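Side-chain contacts in receptor-type adenylate cyclase GRESAG 4.3 (Trypanosoma brucei, PDB 1FX4), which catalyses, through its class III catalytic domain, the magnesium-dependent conversion of ATP to 3',5'-cyclic AMP and diphosphate: residues 18-23 and 36-41; 42-47 and 86-91; 202-207 and 211-216; 70-75 and 192-197. One frame throughout, in Å; residues are numbered along the deposited sequence.

Interaction 1: residues 18-23 and 36-41. With MG (magnesium ion), chain B.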
# COMPACT_ATOMS: atom_id res chain seq x y z
N THR A 18 3.14 10.03 5.06
CA THR A 18 2.54 9.86 6.38
C THR A 18 2.10 8.44 6.57
O THR A 18 1.87 7.73 5.59
CB THR A 18 1.27 10.71 6.56
OG1 THR A 18 0.19 10.15 5.81
CG2 THR A 18 1.51 12.16 6.11
N ASP A 19 1.98 8.02 7.82
CA ASP A 19 1.45 6.71 8.10
C ASP A 19 0.94 6.72 9.52
O ASP A 19 1.43 7.50 10.35
CB ASP A 19 2.48 5.61 7.90
CG ASP A 19 1.84 4.28 7.50
OD1 ASP A 19 0.61 4.17 7.60
OD2 ASP A 19 2.56 3.37 7.07
N ILE A 20 -0.06 5.89 9.80
CA ILE A 20 -0.60 5.81 11.14
C ILE A 20 0.26 4.83 11.92
O ILE A 20 0.43 3.67 11.51
CB ILE A 20 -2.05 5.33 11.14
CG1 ILE A 20 -2.94 6.35 10.41
CG2 ILE A 20 -2.55 5.16 12.57
CD1 ILE A 20 -4.40 5.93 10.39
N GLU A 21 0.81 5.30 13.03
CA GLU A 21 1.64 4.43 13.83
C GLU A 21 0.80 3.31 14.43
O GLU A 21 -0.31 3.53 14.90
CB GLU A 21 2.33 5.19 14.95
CG GLU A 21 3.32 4.31 15.69
CD GLU A 21 4.03 5.02 16.80
OE1 GLU A 21 5.24 5.26 16.66
OE2 GLU A 21 3.38 5.33 17.83
N SER A 22 1.33 2.09 14.33
CA SER A 22 0.67 0.91 14.89
C SER A 22 -0.74 0.68 14.40
O SER A 22 -1.56 0.12 15.13
CB SER A 22 0.60 1.02 16.42
OG SER A 22 1.89 0.92 16.96
N SER A 23 -1.05 1.07 13.17
CA SER A 23 -2.41 0.88 12.69
C SER A 23 -2.81 -0.59 12.63
O SER A 23 -3.95 -0.93 12.91
CB SER A 23 -2.65 1.57 11.34
OG SER A 23 -1.86 1.01 10.32
N ASP A 36 -13.98 4.12 11.36
CA ASP A 36 -14.36 5.52 11.54
C ASP A 36 -13.17 6.43 11.81
O ASP A 36 -13.10 7.54 11.29
CB ASP A 36 -15.34 5.65 12.71
CG ASP A 36 -16.69 5.01 12.42
OD1 ASP A 36 -17.04 4.81 11.23
OD2 ASP A 36 -17.41 4.72 13.40
N ALA A 37 -12.26 5.98 12.66
CA ALA A 37 -11.08 6.77 13.01
C ALA A 37 -10.22 7.01 11.78
O ALA A 37 -9.78 8.13 11.55
CB ALA A 37 -10.27 6.08 14.11
N VAL A 38 -10.03 5.98 10.96
CA VAL A 38 -9.24 6.13 9.75
C VAL A 38 -9.95 7.00 8.72
O VAL A 38 -9.32 7.76 8.01
CB VAL A 38 -8.86 4.77 9.12
CG1 VAL A 38 -8.16 4.99 7.79
CG2 VAL A 38 -7.94 4.02 10.07
N ALA A 39 -11.28 6.89 8.66
CA ALA A 39 -12.05 7.70 7.73
C ALA A 39 -11.89 9.16 8.14
O ALA A 39 -11.75 10.03 7.29
CB ALA A 39 -13.53 7.29 7.76
N THR A 40 -11.88 9.42 9.45
CA THR A 40 -11.72 10.78 9.97
C THR A 40 -10.31 11.26 9.60
O THR A 40 -10.13 12.38 9.12
CB THR A 40 -11.92 10.80 11.50
OG1 THR A 40 -13.27 10.40 11.80
CG2 THR A 40 -11.66 12.17 12.09
N HIS A 41 -9.33 10.38 9.79
CA HIS A 41 -7.93 10.65 9.47
C HIS A 41 -7.83 11.10 8.02
O HIS A 41 -7.22 12.15 7.73
CB HIS A 41 -7.12 9.36 9.75
CG HIS A 41 -5.80 9.28 9.04
ND1 HIS A 41 -5.68 8.84 7.74
CD2 HIS A 41 -4.53 9.44 9.50
CE1 HIS A 41 -4.40 8.73 7.43
NE2 HIS A 41 -3.68 9.09 8.48
MG MG B . 0.05 1.99 7.15
O HOH W 1 -1.14 8.52 7.52
O HOH W 2 2.14 0.71 7.17
O HOH W 3 0.74 2.15 9.50
O HOH W 4 0.44 1.93 4.68
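I20 and H41 approach each other from opposite directions, the isoleucine off strand 13-20 and the imidazole off helix 34-51. The tip of I20 lies over one face of the H41 ring: CD1 of I20 sits 3.7 Å from the ring centroid and 14° off the ring normal, a CH-pi contact displaced toward the rim. CG1 of I20 follows close behind, 3.4 Å from NE2 of H41. The extended I20 chain (chi2 -180°) sets CD1 over the imidazole, where it also meets CG2 of V38 at 4.0 Å. A water in the plane of the imidazole bonds at its edge with H41 NE2 (2.8 Å) and with T18 OG1 (2.7 Å), so strand and helix are joined by a polar bridge as well as by apolar packing. F85 meets the same ring nearly at right angles.

The CB of D19, between T18 and I20, points away from the helix. Its CG stands anti to the backbone N (chi1 -151°), and OD1 binds the magnesium ion at 2.3 Å. A water on the metal bonds with S23 OG. D62 supplies the second protein ligand. One face of the strand end thus packs on a helix while the other holds the metal, the arrangement of the class III cyclase active site, with its pair of metal-binding aspartates.

Interaction 2: residues 42-47 and 86-91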
# COMPACT_ATOMS: atom_id res chain seq x y z
N HIS A 42 -8.46 10.36 7.10
CA HIS A 42 -8.41 10.74 5.68
C HIS A 42 -9.06 12.10 5.41
O HIS A 42 -8.57 12.89 4.62
CB HIS A 42 -9.08 9.69 4.80
CG HIS A 42 -8.22 8.49 4.54
ND1 HIS A 42 -7.31 8.02 5.46
CD2 HIS A 42 -8.11 7.69 3.46
CE1 HIS A 42 -6.67 6.98 4.96
NE2 HIS A 42 -7.14 6.75 3.74
N ARG A 43 -10.19 12.34 6.06
CA ARG A 43 -10.88 13.62 5.86
C ARG A 43 -10.04 14.79 6.36
O ARG A 43 -9.95 15.82 5.71
CB ARG A 43 -12.24 13.64 6.57
CG ARG A 43 -13.36 13.02 5.79
CD ARG A 43 -14.71 13.45 6.37
NE ARG A 43 -14.72 13.43 7.83
CZ ARG A 43 -14.90 12.35 8.58
NH1 ARG A 43 -15.11 11.16 8.02
NH2 ARG A 43 -14.85 12.45 9.90
N LEU A 44 -9.43 14.64 7.54
CA LEU A 44 -8.60 15.70 8.10
C LEU A 44 -7.42 15.99 7.19
O LEU A 44 -7.14 17.15 6.86
CB LEU A 44 -8.07 15.33 9.49
CG LEU A 44 -9.08 15.10 10.61
CD1 LEU A 44 -8.33 14.70 11.87
CD2 LEU A 44 -9.89 16.39 10.85
N ILE A 45 -6.72 14.93 6.78
CA ILE A 45 -5.58 15.12 5.91
C ILE A 45 -5.94 15.74 4.56
O ILE A 45 -5.24 16.61 4.08
CB ILE A 45 -4.75 13.83 5.75
CG1 ILE A 45 -4.14 13.47 7.11
CG2 ILE A 45 -3.69 14.01 4.68
CD1 ILE A 45 -3.42 12.10 7.14
N ARG A 46 -7.04 15.30 3.96
CA ARG A 46 -7.45 15.86 2.68
C ARG A 46 -7.85 17.34 2.78
O ARG A 46 -7.64 18.09 1.84
CB ARG A 46 -8.55 15.01 2.05
CG ARG A 46 -7.99 13.70 1.53
CD ARG A 46 -9.04 12.73 1.03
NE ARG A 46 -8.37 11.65 0.32
CZ ARG A 46 -8.68 10.36 0.41
NH1 ARG A 46 -9.68 9.95 1.17
NH2 ARG A 46 -7.97 9.48 -0.29
N SER A 47 -8.38 17.75 3.93
CA SER A 47 -8.74 19.15 4.15
C SER A 47 -7.46 19.98 4.17
O SER A 47 -7.43 21.11 3.70
CB SER A 47 -9.48 19.35 5.48
OG SER A 47 -10.69 18.61 5.50
N LEU A 86 -4.44 16.17 17.26
CA LEU A 86 -4.39 16.29 18.72
C LEU A 86 -5.66 16.94 19.27
O LEU A 86 -6.20 16.51 20.29
CB LEU A 86 -3.18 17.15 19.16
CG LEU A 86 -3.16 17.62 20.62
CD1 LEU A 86 -3.11 16.42 21.58
CD2 LEU A 86 -1.98 18.53 20.84
N ARG A 87 -6.15 17.96 18.58
CA ARG A 87 -7.33 18.69 19.03
C ARG A 87 -8.67 18.04 18.75
O ARG A 87 -9.64 18.30 19.47
CB ARG A 87 -7.28 20.13 18.49
CG ARG A 87 -6.11 20.92 19.06
CD ARG A 87 -5.92 22.28 18.39
NE ARG A 87 -4.74 22.97 18.93
CZ ARG A 87 -4.01 23.88 18.27
NH1 ARG A 87 -4.33 24.23 17.03
NH2 ARG A 87 -2.95 24.42 18.86
N LEU A 88 -8.74 17.15 17.76
CA LEU A 88 -9.99 16.48 17.44
C LEU A 88 -10.52 15.58 18.55
O LEU A 88 -9.75 14.92 19.24
CB LEU A 88 -9.82 15.63 16.18
CG LEU A 88 -11.17 15.12 15.68
CD1 LEU A 88 -11.49 15.76 14.34
CD2 LEU A 88 -11.17 13.60 15.58
N ASP A 89 -11.84 15.57 18.74
CA ASP A 89 -12.45 14.68 19.72
C ASP A 89 -12.72 13.40 18.94
O ASP A 89 -13.61 13.36 18.10
CB ASP A 89 -13.77 15.24 20.27
CG ASP A 89 -14.53 14.23 21.15
OD1 ASP A 89 -13.97 13.16 21.51
OD2 ASP A 89 -15.69 14.51 21.49
N TRP A 90 -11.92 12.37 19.23
CA TRP A 90 -12.02 11.08 18.57
C TRP A 90 -13.18 10.23 19.09
O TRP A 90 -13.48 9.17 18.53
CB TRP A 90 -10.70 10.33 18.71
CG TRP A 90 -9.59 11.00 17.97
CD1 TRP A 90 -8.78 11.98 18.44
CD2 TRP A 90 -9.21 10.77 16.61
NE1 TRP A 90 -7.91 12.38 17.47
CE2 TRP A 90 -8.15 11.66 16.33
CE3 TRP A 90 -9.66 9.91 15.60
CZ2 TRP A 90 -7.53 11.71 15.07
CZ3 TRP A 90 -9.05 9.95 14.36
CH2 TRP A 90 -8.00 10.85 14.10
N GLU A 91 -13.81 10.71 20.16
CA GLU A 91 -14.95 10.04 20.78
C GLU A 91 -14.61 8.67 21.35
O GLU A 91 -15.45 7.77 21.38
CB GLU A 91 -16.11 9.91 19.78
CG GLU A 91 -16.63 11.22 19.22
CD GLU A 91 -17.72 11.02 18.18
OE1 GLU A 91 -18.53 10.07 18.35
OE2 GLU A 91 -17.78 11.78 17.18
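L88 is the first residue of 86-91 to meet helix 34-51, and it does so as the chain gives up helical geometry at the end of helix 71-87. The two leucines cross obliquely: CD1 of L88 lies 3.9 Å from CD2 of L44 and 4.1 Å from CD1 of L44, so a single methyl fits against both branches of the leucine opposite. CG of L88 is anti to its backbone N (chi1 -170°), which directs the isobutyl group to the helix. The other methyl, L88 CD2, turns back onto its own segment and rests 3.6 Å above the plane of the W90 ring, over its centre.

D89 then folds the chain into an Asx turn. Its OD1 accepts from E91 N at 2.8 Å, the donor standing 51° out of the carboxylate plane, which closes the turn around W90. The indole is buried, and its CZ2 approaches CD1 of L44 at 4.5 Å, a looser contact than that between the leucines. The polar edge of W90 is satisfied within its own helix-loop unit, NE1 bonding to F85 O. F85 also touches L44, while A37 and T40, earlier on helix 34-51, touch the indole.

No hydrogen bond crosses between the segments. This is apolar packing of the loop that follows helix 71-87 against the flank of helix 34-51, within the alpha/beta catalytic domain of a class III cyclase.

Interaction 3: residues 202-207 and 211-216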
# COMPACT_ATOMS: atom_id res chain seq x y z
N THR A 202 21.53 10.62 10.62
CA THR A 202 20.75 9.40 10.74
C THR A 202 21.00 8.46 9.57
O THR A 202 21.05 8.88 8.41
CB THR A 202 19.26 9.75 10.75
OG1 THR A 202 19.00 10.72 11.77
CG2 THR A 202 18.42 8.52 10.98
N VAL A 203 21.12 7.17 9.87
CA VAL A 203 21.35 6.17 8.85
C VAL A 203 20.02 5.66 8.30
O VAL A 203 19.16 5.19 9.05
CB VAL A 203 22.19 4.99 9.38
CG1 VAL A 203 22.37 3.94 8.29
CG2 VAL A 203 23.55 5.50 9.86
N LEU A 204 19.84 5.83 7.00
CA LEU A 204 18.63 5.40 6.32
C LEU A 204 18.95 4.21 5.43
O LEU A 204 19.98 4.19 4.75
CB LEU A 204 18.06 6.54 5.49
CG LEU A 204 16.93 7.39 6.07
CD1 LEU A 204 17.06 7.58 7.57
CD2 LEU A 204 16.90 8.71 5.34
N ARG A 205 18.06 3.22 5.43
CA ARG A 205 18.25 2.01 4.63
C ARG A 205 18.33 2.36 3.15
O ARG A 205 17.51 3.13 2.64
CB ARG A 205 17.11 1.02 4.88
N GLY A 206 19.34 1.83 2.47
CA GLY A 206 19.50 2.10 1.05
C GLY A 206 20.07 3.47 0.72
O GLY A 206 20.08 3.86 -0.45
N VAL A 207 20.51 4.21 1.74
CA VAL A 207 21.11 5.53 1.55
C VAL A 207 22.56 5.40 2.00
O VAL A 207 22.82 5.05 3.15
CB VAL A 207 20.39 6.62 2.38
CG1 VAL A 207 20.97 7.99 2.08
CG2 VAL A 207 18.89 6.62 2.08
N VAL A 211 21.93 10.96 6.92
CA VAL A 211 21.10 12.10 6.59
C VAL A 211 20.80 12.90 7.86
O VAL A 211 20.35 12.34 8.85
CB VAL A 211 19.77 11.62 5.95
CG1 VAL A 211 18.82 12.79 5.73
CG2 VAL A 211 20.05 10.92 4.62
N ARG A 212 21.11 14.20 7.85
CA ARG A 212 20.83 15.03 9.01
C ARG A 212 19.33 15.24 9.07
O ARG A 212 18.71 15.69 8.12
CB ARG A 212 21.56 16.37 8.92
CG ARG A 212 23.05 16.22 9.12
CD ARG A 212 23.80 17.07 8.13
NE ARG A 212 23.82 18.47 8.52
CZ ARG A 212 24.19 19.46 7.71
NH1 ARG A 212 24.54 19.20 6.46
NH2 ARG A 212 24.23 20.71 8.17
N MET A 213 18.77 14.90 10.22
CA MET A 213 17.34 14.97 10.45
C MET A 213 16.96 16.13 11.38
O MET A 213 17.69 16.44 12.34
CB MET A 213 16.90 13.63 11.06
CG MET A 213 15.71 12.96 10.39
SD MET A 213 15.74 12.86 8.60
CE MET A 213 15.97 11.11 8.31
N TYR A 214 15.83 16.78 11.07
CA TYR A 214 15.30 17.89 11.86
C TYR A 214 13.87 17.60 12.28
O TYR A 214 13.03 17.30 11.44
CB TYR A 214 15.34 19.19 11.05
CG TYR A 214 16.74 19.61 10.74
CD1 TYR A 214 17.42 19.07 9.65
CD2 TYR A 214 17.43 20.47 11.59
CE1 TYR A 214 18.75 19.37 9.42
CE2 TYR A 214 18.76 20.78 11.37
CZ TYR A 214 19.42 20.22 10.29
OH TYR A 214 20.75 20.49 10.10
N GLN A 215 13.61 17.69 13.58
CA GLN A 215 12.29 17.43 14.14
C GLN A 215 11.51 18.71 14.25
O GLN A 215 11.93 19.64 14.93
CB GLN A 215 12.43 16.78 15.51
CG GLN A 215 11.14 16.61 16.29
CD GLN A 215 11.41 16.03 17.68
OE1 GLN A 215 11.22 16.69 18.70
NE2 GLN A 215 11.88 14.80 17.71
N LEU A 216 10.37 18.75 13.56
CA LEU A 216 9.48 19.91 13.61
C LEU A 216 8.63 19.70 14.85
O LEU A 216 7.84 18.75 14.92
CB LEU A 216 8.59 19.95 12.36
CG LEU A 216 7.52 21.04 12.31
CD1 LEU A 216 8.19 22.42 12.26
CD2 LEU A 216 6.61 20.84 11.09
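T202 and V211 form an antiparallel hydrogen-bonded pair, their CA atoms 5.0 Å apart: V211 N reaches T202 O at 2.7 Å along a nearly straight path (174°), whereas T202 N meets V211 O at 2.7 Å with a more bent N-H (136°). Beyond this pair the chain of 202-207 leaves the strand and folds through a type II turn from L204 to V207, which brings both turn ends back onto the strand. L204 touches two residues of the strand. Its side chain crosses that of V211 at about a right angle, CD2 lying 3.9 Å from V211 CG2, and its CD1 meets the methyl CE of M213 tip to tip at 3.8 Å. The M213 chain is bent at chi2 and chi3, which folds CE back to the leucine. V207 comes to V211 from the turn's far end, CG1 to CG2 at 4.0 Å, so V211 CG2 touches both L204 and V207. T202 OG1 lies 3.7 Å from M213 CB and bonds to G200 O.

The connection closes a hairpin between strands 196-202 and 211-216 at one end of the seven-stranded sheet. Helix 159-170 covers L204 and V207 through M163 and M213 through T167, while strand 176-179 flanks 211-216 on the side away from 196-202.

Interaction 4: residues 70-75 and 192-197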
# COMPACT_ATOMS: atom_id res chain seq x y z
N SER A 70 5.68 24.02 -2.92
CA SER A 70 6.24 24.87 -1.89
C SER A 70 6.72 24.12 -0.64
O SER A 70 5.92 23.46 0.04
CB SER A 70 5.19 25.91 -1.48
OG SER A 70 5.43 26.43 -0.18
N PRO A 71 8.01 24.24 -0.31
CA PRO A 71 8.56 23.57 0.87
C PRO A 71 7.85 24.03 2.14
O PRO A 71 7.51 23.22 3.00
CB PRO A 71 10.02 24.03 0.88
CG PRO A 71 10.31 24.22 -0.59
CD PRO A 71 9.07 24.91 -1.09
N PHE A 72 7.58 25.33 2.24
CA PHE A 72 6.93 25.86 3.42
C PHE A 72 5.49 25.38 3.61
O PHE A 72 5.06 25.13 4.74
CB PHE A 72 6.99 27.39 3.46
CG PHE A 72 6.70 27.96 4.82
CD1 PHE A 72 7.39 27.49 5.94
CD2 PHE A 72 5.72 28.93 4.99
CE1 PHE A 72 7.10 27.98 7.21
CE2 PHE A 72 5.43 29.43 6.25
CZ PHE A 72 6.12 28.95 7.37
N ALA A 73 4.75 25.27 2.51
CA ALA A 73 3.37 24.81 2.57
C ALA A 73 3.35 23.36 3.09
O ALA A 73 2.46 22.95 3.84
CB ALA A 73 2.72 24.88 1.20
N ALA A 74 4.37 22.60 2.69
CA ALA A 74 4.48 21.20 3.12
C ALA A 74 4.70 21.11 4.62
O ALA A 74 4.10 20.29 5.31
CB ALA A 74 5.60 20.52 2.39
N VAL A 75 5.56 21.99 5.13
CA VAL A 75 5.87 22.02 6.55
C VAL A 75 4.67 22.50 7.36
O VAL A 75 4.38 21.95 8.43
CB VAL A 75 7.13 22.89 6.82
CG1 VAL A 75 7.38 23.03 8.30
CG2 VAL A 75 8.33 22.24 6.15
N ASN A 192 12.81 30.45 10.80
CA ASN A 192 12.71 31.14 12.08
C ASN A 192 11.28 31.18 12.63
O ASN A 192 11.08 31.47 13.80
CB ASN A 192 13.29 32.55 11.97
CG ASN A 192 14.78 32.52 11.64
OD1 ASN A 192 15.53 31.67 12.13
ND2 ASN A 192 15.21 33.46 10.79
N GLN A 193 10.30 30.89 11.78
CA GLN A 193 8.90 30.86 12.21
C GLN A 193 8.55 29.49 12.78
O GLN A 193 7.47 29.30 13.32
CB GLN A 193 7.96 31.17 11.05
CG GLN A 193 8.00 32.62 10.57
CD GLN A 193 7.02 32.89 9.46
OE1 GLN A 193 6.32 33.91 9.47
NE2 GLN A 193 6.96 31.99 8.48
N LEU A 194 9.48 28.56 12.67
CA LEU A 194 9.28 27.19 13.14
C LEU A 194 10.05 26.83 14.40
O LEU A 194 11.10 27.40 14.69
CB LEU A 194 9.72 26.21 12.05
CG LEU A 194 9.10 26.37 10.66
CD1 LEU A 194 9.89 25.50 9.68
CD2 LEU A 194 7.63 25.99 10.69
N ASP A 195 9.51 25.87 15.14
CA ASP A 195 10.14 25.37 16.35
C ASP A 195 10.70 24.03 15.89
O ASP A 195 9.95 23.10 15.58
CB ASP A 195 9.10 25.17 17.45
CG ASP A 195 9.72 24.79 18.79
OD1 ASP A 195 10.83 24.20 18.81
OD2 ASP A 195 9.08 25.07 19.82
N VAL A 196 12.02 23.94 15.79
CA VAL A 196 12.67 22.74 15.31
C VAL A 196 13.77 22.25 16.24
O VAL A 196 14.42 23.05 16.92
CB VAL A 196 13.28 23.00 13.90
CG1 VAL A 196 14.00 21.77 13.38
CG2 VAL A 196 12.20 23.41 12.93
N THR A 197 13.95 20.94 16.28
CA THR A 197 14.99 20.31 17.09
C THR A 197 15.88 19.49 16.17
O THR A 197 15.39 18.69 15.36
CB THR A 197 14.40 19.38 18.17
OG1 THR A 197 13.78 20.17 19.19
CG2 THR A 197 15.49 18.50 18.81
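F72 and Q193 bring two flat groups together across this contact, the side chains crossing at about a right angle while the phenyl and amide planes lie only 25° apart. The approach to the ring is oblique: NE2 of Q193 stands 3.3 Å from CZ of F72 and 3.7 Å from its CE2. At the other side of CZ, CE1 of F72 has CD2 of L194 at 4.0 Å, also oblique to the ring, with these two side chains sliding past each other in opposite directions. With chi1 at -163°, F72 swings its ring out from the first turn of helix 71-87 to the loop.

One turn further along, V75, a buried residue, meets the same leucine. Its CG1 touches the two methyls of L194 equally, 3.8 Å from CD1 and 3.8 Å from CD2, so L194 packs on two residues of one helix face. L186 touches F72, V75 and L194, and L216 reaches V75 and L194 from strand 211-216. S70 caps the helix, its OG accepting from A73 N at 3.0 Å.

The contact is packing of an N-capped helix start on the loop that leads into edge strand 196-202, in the class III cyclase fold, away from the metal site.

Interactions 1 and 2 share helix 34-51 and touch each other, A37 and T40 packing against W90 and L88. Interaction 1 is buried and mixes CH-pi packing, a bridging water and the magnesium site; interaction 2, only partly buried, is purely apolar across its segments. Interactions 3 and 4 lie at the other end of the sheet and meet where Q215 N approaches T197 O and L216 packs on V75. The first of these, also buried, adds backbone pairing to its apolar contacts, while interaction 4 runs from buried V75 to exposed Q193. Helix 71-87 ties the two regions, its start in interaction 4 and its end in interaction 2; the centres of interactions 2 and 4 lie about 21 Å apart.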